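Local coordinates for lipolytic protein G-D-S-L family (Chitinophaga pinensis, PDB 4Q7Q), which probably hydrolyses ester bonds as a lipase or acylhydrolase of the GDSL (SGNH hydrolase) family, its substrate being unknown, at residues 57-62 and 109-114; 128-133 and 231-236. One frame throughout, in Å; residues are numbered along the deposited sequence.

Contact 1 (57-62 and 109-114); sequences GGIAGN and RIIISK. With FMT (formic acid), chain E.
Ala60 sets its CB against Ile110 of the neighbouring helix, 3.7 Å from the Ile110 methyl CG2, with Ile110 CB and CD1 close behind. CG2 stands anti to the backbone N of Ile110 (chi1 of the residue -66°), which brings it against Ala60, 3.5 Å from Ala60 O. Beside this pair, Ile111 reaches across with its CG1-CD1 arm: CG1 comes 4.2 Å from Ala60 CB, and CD1 meets Ile59 CG2 at 3.8 Å. The end of Ile59 leads away from helix 109-114, and its side chain also touches His51 and Trp54. The segment axes approach to 9.0 Å and cross at 45°, a spacing consistent with the small Ala60 at the interface.

Away from the contact, Asn62 closes the short helix. The first residue to leave helical backbone angles, it folds its amide back so that ND2 donates to Gly58 O at 2.9 Å, nearly straight (166°) and with Gly58 O close to the plane of the amide. The same nitrogen has a weak hydrogen bond to O2 of a formic acid molecule, probably picked up from the crystallisation liquor. Replacing Asn62 by alanine is likely to leave Gly58 O with the weak backbone bond alone among the bonds of this segment, and the formic acid without its amide donor.

No hydrogen bond joins the two helices; the side-chain contact is apolar, with one methyl also resting near a backbone oxygen, and its fit depends on the shapes of one alanine and three isoleucines rather than on directed bonds.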
loop_
_atom_site.group_PDB
_atom_site.type_symbol
_atom_site.label_atom_id
_atom_site.label_comp_id
_atom_site.label_asym_id
_atom_site.label_seq_id
_atom_site.Cartn_x
_atom_site.Cartn_y
_atom_site.Cartn_z
ATOM N N GLY A 57 6.810 0.658 10.999
ATOM C CA GLY A 57 7.527 1.122 12.178
ATOM C C GLY A 57 6.750 2.180 12.950
ATOM O O GLY A 57 6.679 2.128 14.179
ATOM N N GLY A 58 6.169 3.145 12.241
ATOM C CA GLY A 58 5.339 4.158 12.878
ATOM C C GLY A 58 4.059 3.598 13.481
ATOM O O GLY A 58 3.655 3.970 14.593
ATOM N N ILE A 59 3.409 2.699 12.745
ATOM C CA ILE A 59 2.218 2.042 13.257
ATOM C C ILE A 59 2.553 1.276 14.545
ATOM O O ILE A 59 1.904 1.461 15.575
ATOM C CB ILE A 59 1.614 1.091 12.199
ATOM C CG1 ILE A 59 1.114 1.882 10.977
ATOM C CG2 ILE A 59 0.515 0.248 12.812
ATOM C CD1 ILE A 59 -0.169 2.667 11.211
ATOM N N ALA A 60 3.583 0.435 14.484
ATOM C CA ALA A 60 3.988 -0.368 15.629
ATOM C C ALA A 60 4.427 0.516 16.795
ATOM O O ALA A 60 4.081 0.244 17.941
ATOM C CB ALA A 60 5.107 -1.333 15.232
ATOM N N GLY A 61 5.177 1.576 16.495
ATOM C CA GLY A 61 5.706 2.458 17.523
ATOM C C GLY A 61 4.645 3.258 18.251
ATOM O O GLY A 61 4.877 3.746 19.355
ATOM N N ASN A 62 3.480 3.400 17.629
ATOM C CA ASN A 62 2.378 4.158 18.216
ATOM C C ASN A 62 1.179 3.271 18.480
ATOM O O ASN A 62 0.064 3.765 18.648
ATOM C CB ASN A 62 1.933 5.280 17.276
ATOM C CG ASN A 62 2.920 6.414 17.220
ATOM O OD1 ASN A 62 2.918 7.290 18.078
ATOM N ND2 ASN A 62 3.768 6.411 16.203
ATOM N N ARG A 109 5.435 -8.109 14.349
ATOM C CA ARG A 109 5.281 -8.798 15.625
ATOM C C ARG A 109 4.476 -7.937 16.601
ATOM O O ARG A 109 3.526 -8.413 17.231
ATOM C CB ARG A 109 6.647 -9.171 16.223
ATOM C CG ARG A 109 6.564 -9.658 17.673
ATOM C CD ARG A 109 7.952 -9.892 18.282
ATOM N NE ARG A 109 8.864 -8.792 17.978
ATOM C CZ ARG A 109 8.876 -7.626 18.617
ATOM N NH1 ARG A 109 9.732 -6.681 18.250
ATOM N NH2 ARG A 109 8.027 -7.398 19.613
ATOM N N ILE A 110 4.845 -6.666 16.701
ATOM C CA ILE A 110 4.154 -5.720 17.571
ATOM C C ILE A 110 2.690 -5.539 17.161
ATOM O O ILE A 110 1.788 -5.567 18.002
ATOM C CB ILE A 110 4.885 -4.357 17.562
ATOM C CG1 ILE A 110 6.262 -4.511 18.209
ATOM C CG2 ILE A 110 4.058 -3.277 18.251
ATOM C CD1 ILE A 110 7.093 -3.265 18.120
ATOM N N ILE A 111 2.455 -5.373 15.863
ATOM C CA ILE A 111 1.108 -5.135 15.358
ATOM C C ILE A 111 0.202 -6.347 15.549
ATOM O O ILE A 111 -0.912 -6.223 16.057
ATOM C CB ILE A 111 1.128 -4.733 13.873
ATOM C CG1 ILE A 111 1.821 -3.380 13.709
ATOM C CG2 ILE A 111 -0.288 -4.678 13.307
ATOM C CD1 ILE A 111 2.271 -3.085 12.281
ATOM N N ILE A 112 0.682 -7.522 15.163
ATOM C CA ILE A 112 -0.128 -8.729 15.308
ATOM C C ILE A 112 -0.374 -9.051 16.783
ATOM O O ILE A 112 -1.465 -9.483 17.159
ATOM C CB ILE A 112 0.494 -9.918 14.549
ATOM C CG1 ILE A 112 0.332 -9.684 13.045
ATOM C CG2 ILE A 112 -0.163 -11.235 14.959
ATOM C CD1 ILE A 112 1.175 -10.591 12.189
ATOM N N SER A 113 0.620 -8.800 17.627
ATOM C CA SER A 113 0.435 -9.005 19.064
ATOM C C SER A 113 -0.645 -8.089 19.632
ATOM O O SER A 113 -1.456 -8.522 20.451
ATOM C CB SER A 113 1.746 -8.816 19.824
ATOM O OG SER A 113 2.673 -9.823 19.465
ATOM N N LYS A 114 -0.669 -6.831 19.187
ATOM C CA LYS A 114 -1.697 -5.892 19.645
ATOM C C LYS A 114 -3.084 -6.356 19.230
ATOM O O LYS A 114 -4.031 -6.302 20.015
ATOM C CB LYS A 114 -1.455 -4.488 19.098
ATOM C CG LYS A 114 -2.518 -3.478 19.515
ATOM C CD LYS A 114 -2.446 -3.183 21.006
ATOM C CE LYS A 114 -3.313 -1.989 21.378
ATOM N NZ LYS A 114 -3.293 -1.737 22.854
HETATM C C FMT E . 7.383 6.546 15.249
HETATM O O1 FMT E . 7.273 5.348 15.524
HETATM O O2 FMT E . 6.499 7.262 14.753
#

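Contact 2 (128-133 and 231-236); sequences TPMQRN and NLTYDG
Gly236 and Met130, with Asn133 next, give up the most surface where these two loops meet. Gly236 turns its carbonyl to the other loop, and Asn133 N donates to Gly236 O at 2.8 Å. The bond is bent, 139° at the hydrogen, and the donor sits 20° from the carbonyl plane; Arg132 CA packs against the same oxygen at 3.6 Å. The positive phi of Gly236 would jam a CB against the preceding carbonyl, and that CB would also fall close to Asn133 O, so both the local chain and its neighbour favour glycine.

Met130, a selenomethionine here, reaches across with its chain extended as far as SE, CG being anti to the backbone N (chi1 -171°), then bends at the last torsion so that CE meets Thr233 CG2 at 3.7 Å. Thr233 OG1 accepts from Gly236 N at 2.9 Å, an ST motif that ties down the residue whose carbonyl makes the cross-loop bond, and is also hydrogen-bonded to Met189 O. The Asn133 side chain leads away, its ND2 bonded to Leu186 O.

Asp235, just before Gly236, bonds through OD2 to His238 ND1, in a geometry consistent with the Ser-His-Asp triad of this family, with Ser14 as the third member. Segment 128-133 leaves the sheet at the end of strand 123-127 and runs past helix 157-171, where Leu157 touches Pro129 and Arg132, while Leu232 of the other loop rests on Ile246 of helix 241-257.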
loop_
_atom_site.group_PDB
_atom_site.type_symbol
_atom_site.label_atom_id
_atom_site.label_comp_id
_atom_site.label_asym_id
_atom_site.label_seq_id
_atom_site.Cartn_x
_atom_site.Cartn_y
_atom_site.Cartn_z
ATOM N N THR A 128 0.328 -7.718 1.000
ATOM C CA THR A 128 1.664 -7.295 0.569
ATOM C C THR A 128 1.629 -5.939 -0.123
ATOM O O THR A 128 0.614 -5.562 -0.704
ATOM C CB THR A 128 2.320 -8.289 -0.411
ATOM O OG1 THR A 128 1.601 -8.278 -1.647
ATOM C CG2 THR A 128 2.348 -9.697 0.167
ATOM N N PRO A 129 2.743 -5.201 -0.068
ATOM C CA PRO A 129 2.755 -3.957 -0.835
ATOM C C PRO A 129 2.546 -4.213 -2.322
ATOM O O PRO A 129 2.977 -5.232 -2.867
ATOM C CB PRO A 129 4.166 -3.409 -0.596
ATOM C CG PRO A 129 4.582 -3.984 0.705
ATOM C CD PRO A 129 3.946 -5.354 0.770
HETATM N N MSE A 130 1.857 -3.287 -2.969
HETATM C CA MSE A 130 1.740 -3.309 -4.413
HETATM C C MSE A 130 3.036 -2.788 -5.016
HETATM O O MSE A 130 3.740 -1.990 -4.403
HETATM C CB MSE A 130 0.573 -2.421 -4.845
HETATM C CG MSE A 130 0.216 -2.548 -6.317
HETATM SE SE MSE A 130 -1.486 -1.710 -6.805
HETATM C CE MSE A 130 -0.869 0.136 -6.882
ATOM N N GLN A 131 3.354 -3.226 -6.228
ATOM C CA GLN A 131 4.441 -2.585 -6.952
ATOM C C GLN A 131 4.107 -1.112 -7.161
ATOM O O GLN A 131 2.941 -0.694 -7.089
ATOM C CB GLN A 131 4.720 -3.303 -8.269
ATOM C CG GLN A 131 5.237 -4.711 -8.033
ATOM C CD GLN A 131 5.655 -5.422 -9.296
ATOM O OE1 GLN A 131 6.457 -4.909 -10.084
ATOM N NE2 GLN A 131 5.132 -6.623 -9.488
ATOM N N ARG A 132 5.137 -0.314 -7.372
ATOM C CA ARG A 132 4.949 1.117 -7.534
ATOM C C ARG A 132 5.904 1.639 -8.580
ATOM O O ARG A 132 7.067 1.224 -8.641
ATOM C CB ARG A 132 5.187 1.837 -6.201
ATOM C CG ARG A 132 6.455 1.431 -5.477
ATOM C CD ARG A 132 6.541 2.033 -4.086
ATOM N NE ARG A 132 6.834 3.464 -4.113
ATOM C CZ ARG A 132 6.900 4.229 -3.029
ATOM N NH1 ARG A 132 6.673 3.702 -1.825
ATOM N NH2 ARG A 132 7.189 5.518 -3.147
ATOM N N ASN A 133 5.418 2.526 -9.438
ATOM C CA ASN A 133 6.328 3.180 -10.359
ATOM C C ASN A 133 6.782 4.510 -9.773
ATOM O O ASN A 133 6.564 4.755 -8.584
ATOM C CB ASN A 133 5.733 3.317 -11.760
ATOM C CG ASN A 133 6.763 3.064 -12.832
ATOM O OD1 ASN A 133 7.881 3.562 -12.744
ATOM N ND2 ASN A 133 6.410 2.263 -13.834
ATOM N N ASN A 231 -3.585 4.932 -14.754
ATOM C CA ASN A 231 -3.874 3.546 -15.108
ATOM C C ASN A 231 -4.233 2.767 -13.839
ATOM O O ASN A 231 -5.361 2.871 -13.362
ATOM C CB ASN A 231 -2.722 2.912 -15.887
ATOM C CG ASN A 231 -3.128 1.620 -16.577
ATOM O OD1 ASN A 231 -4.122 0.997 -16.215
ATOM N ND2 ASN A 231 -2.359 1.218 -17.583
ATOM N N LEU A 232 -3.300 2.000 -13.285
ATOM C CA LEU A 232 -3.551 1.347 -12.000
ATOM C C LEU A 232 -3.378 2.304 -10.828
ATOM O O LEU A 232 -3.895 2.048 -9.738
ATOM C CB LEU A 232 -2.634 0.143 -11.801
ATOM C CG LEU A 232 -2.877 -1.068 -12.691
ATOM C CD1 LEU A 232 -1.826 -2.115 -12.375
ATOM C CD2 LEU A 232 -4.282 -1.608 -12.457
ATOM N N THR A 233 -2.608 3.369 -11.053
ATOM C CA THR A 233 -2.401 4.438 -10.080
ATOM C C THR A 233 -2.667 5.782 -10.744
ATOM O O THR A 233 -2.723 5.874 -11.977
ATOM C CB THR A 233 -0.950 4.481 -9.540
ATOM O OG1 THR A 233 -0.047 4.910 -10.577
ATOM C CG2 THR A 233 -0.533 3.124 -8.978
ATOM N N TYR A 234 -2.818 6.828 -9.936
ATOM C CA TYR A 234 -3.005 8.171 -10.478
ATOM C C TYR A 234 -1.733 9.015 -10.340
ATOM O O TYR A 234 -1.655 10.117 -10.879
ATOM C CB TYR A 234 -4.225 8.878 -9.849
ATOM C CG TYR A 234 -4.099 9.119 -8.356
ATOM C CD1 TYR A 234 -3.403 10.226 -7.861
ATOM C CD2 TYR A 234 -4.658 8.237 -7.440
ATOM C CE1 TYR A 234 -3.264 10.442 -6.494
ATOM C CE2 TYR A 234 -4.529 8.453 -6.076
ATOM C CZ TYR A 234 -3.830 9.556 -5.610
ATOM O OH TYR A 234 -3.694 9.763 -4.251
ATOM N N ASP A 235 -0.732 8.485 -9.636
ATOM C CA ASP A 235 0.493 9.238 -9.364
ATOM C C ASP A 235 1.736 8.348 -9.293
ATOM O O ASP A 235 2.773 8.771 -8.789
ATOM C CB ASP A 235 0.359 10.030 -8.056
ATOM C CG ASP A 235 0.165 9.132 -6.843
ATOM O OD1 ASP A 235 0.247 7.890 -6.992
ATOM O OD2 ASP A 235 -0.056 9.672 -5.735
ATOM N N GLY A 236 1.622 7.116 -9.778
ATOM C CA GLY A 236 2.736 6.185 -9.732
ATOM C C GLY A 236 2.636 5.192 -8.591
ATOM O O GLY A 236 3.182 4.087 -8.670
#

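In the fold
Both contacts are buried, but they share no element of the fold. The centre of contact 1 lies about 16 Å from that of the chain, the centre of contact 2 about 8 Å. Contact 1 joins two helices, 56-61 and 104-118; contact 2 joins two irregular loops, one following strand 123-127 of the parallel sheet and the other preceding helix 241-257. Their centres stand 24 Å apart, and they do not touch. The chemistry follows the elements: the helices exchange no hydrogen bond and meet through aliphatic side chains, whereas the loops exchange a main-chain hydrogen bond alongside one methyl contact. Contact 2 also holds the aspartate of the probable triad.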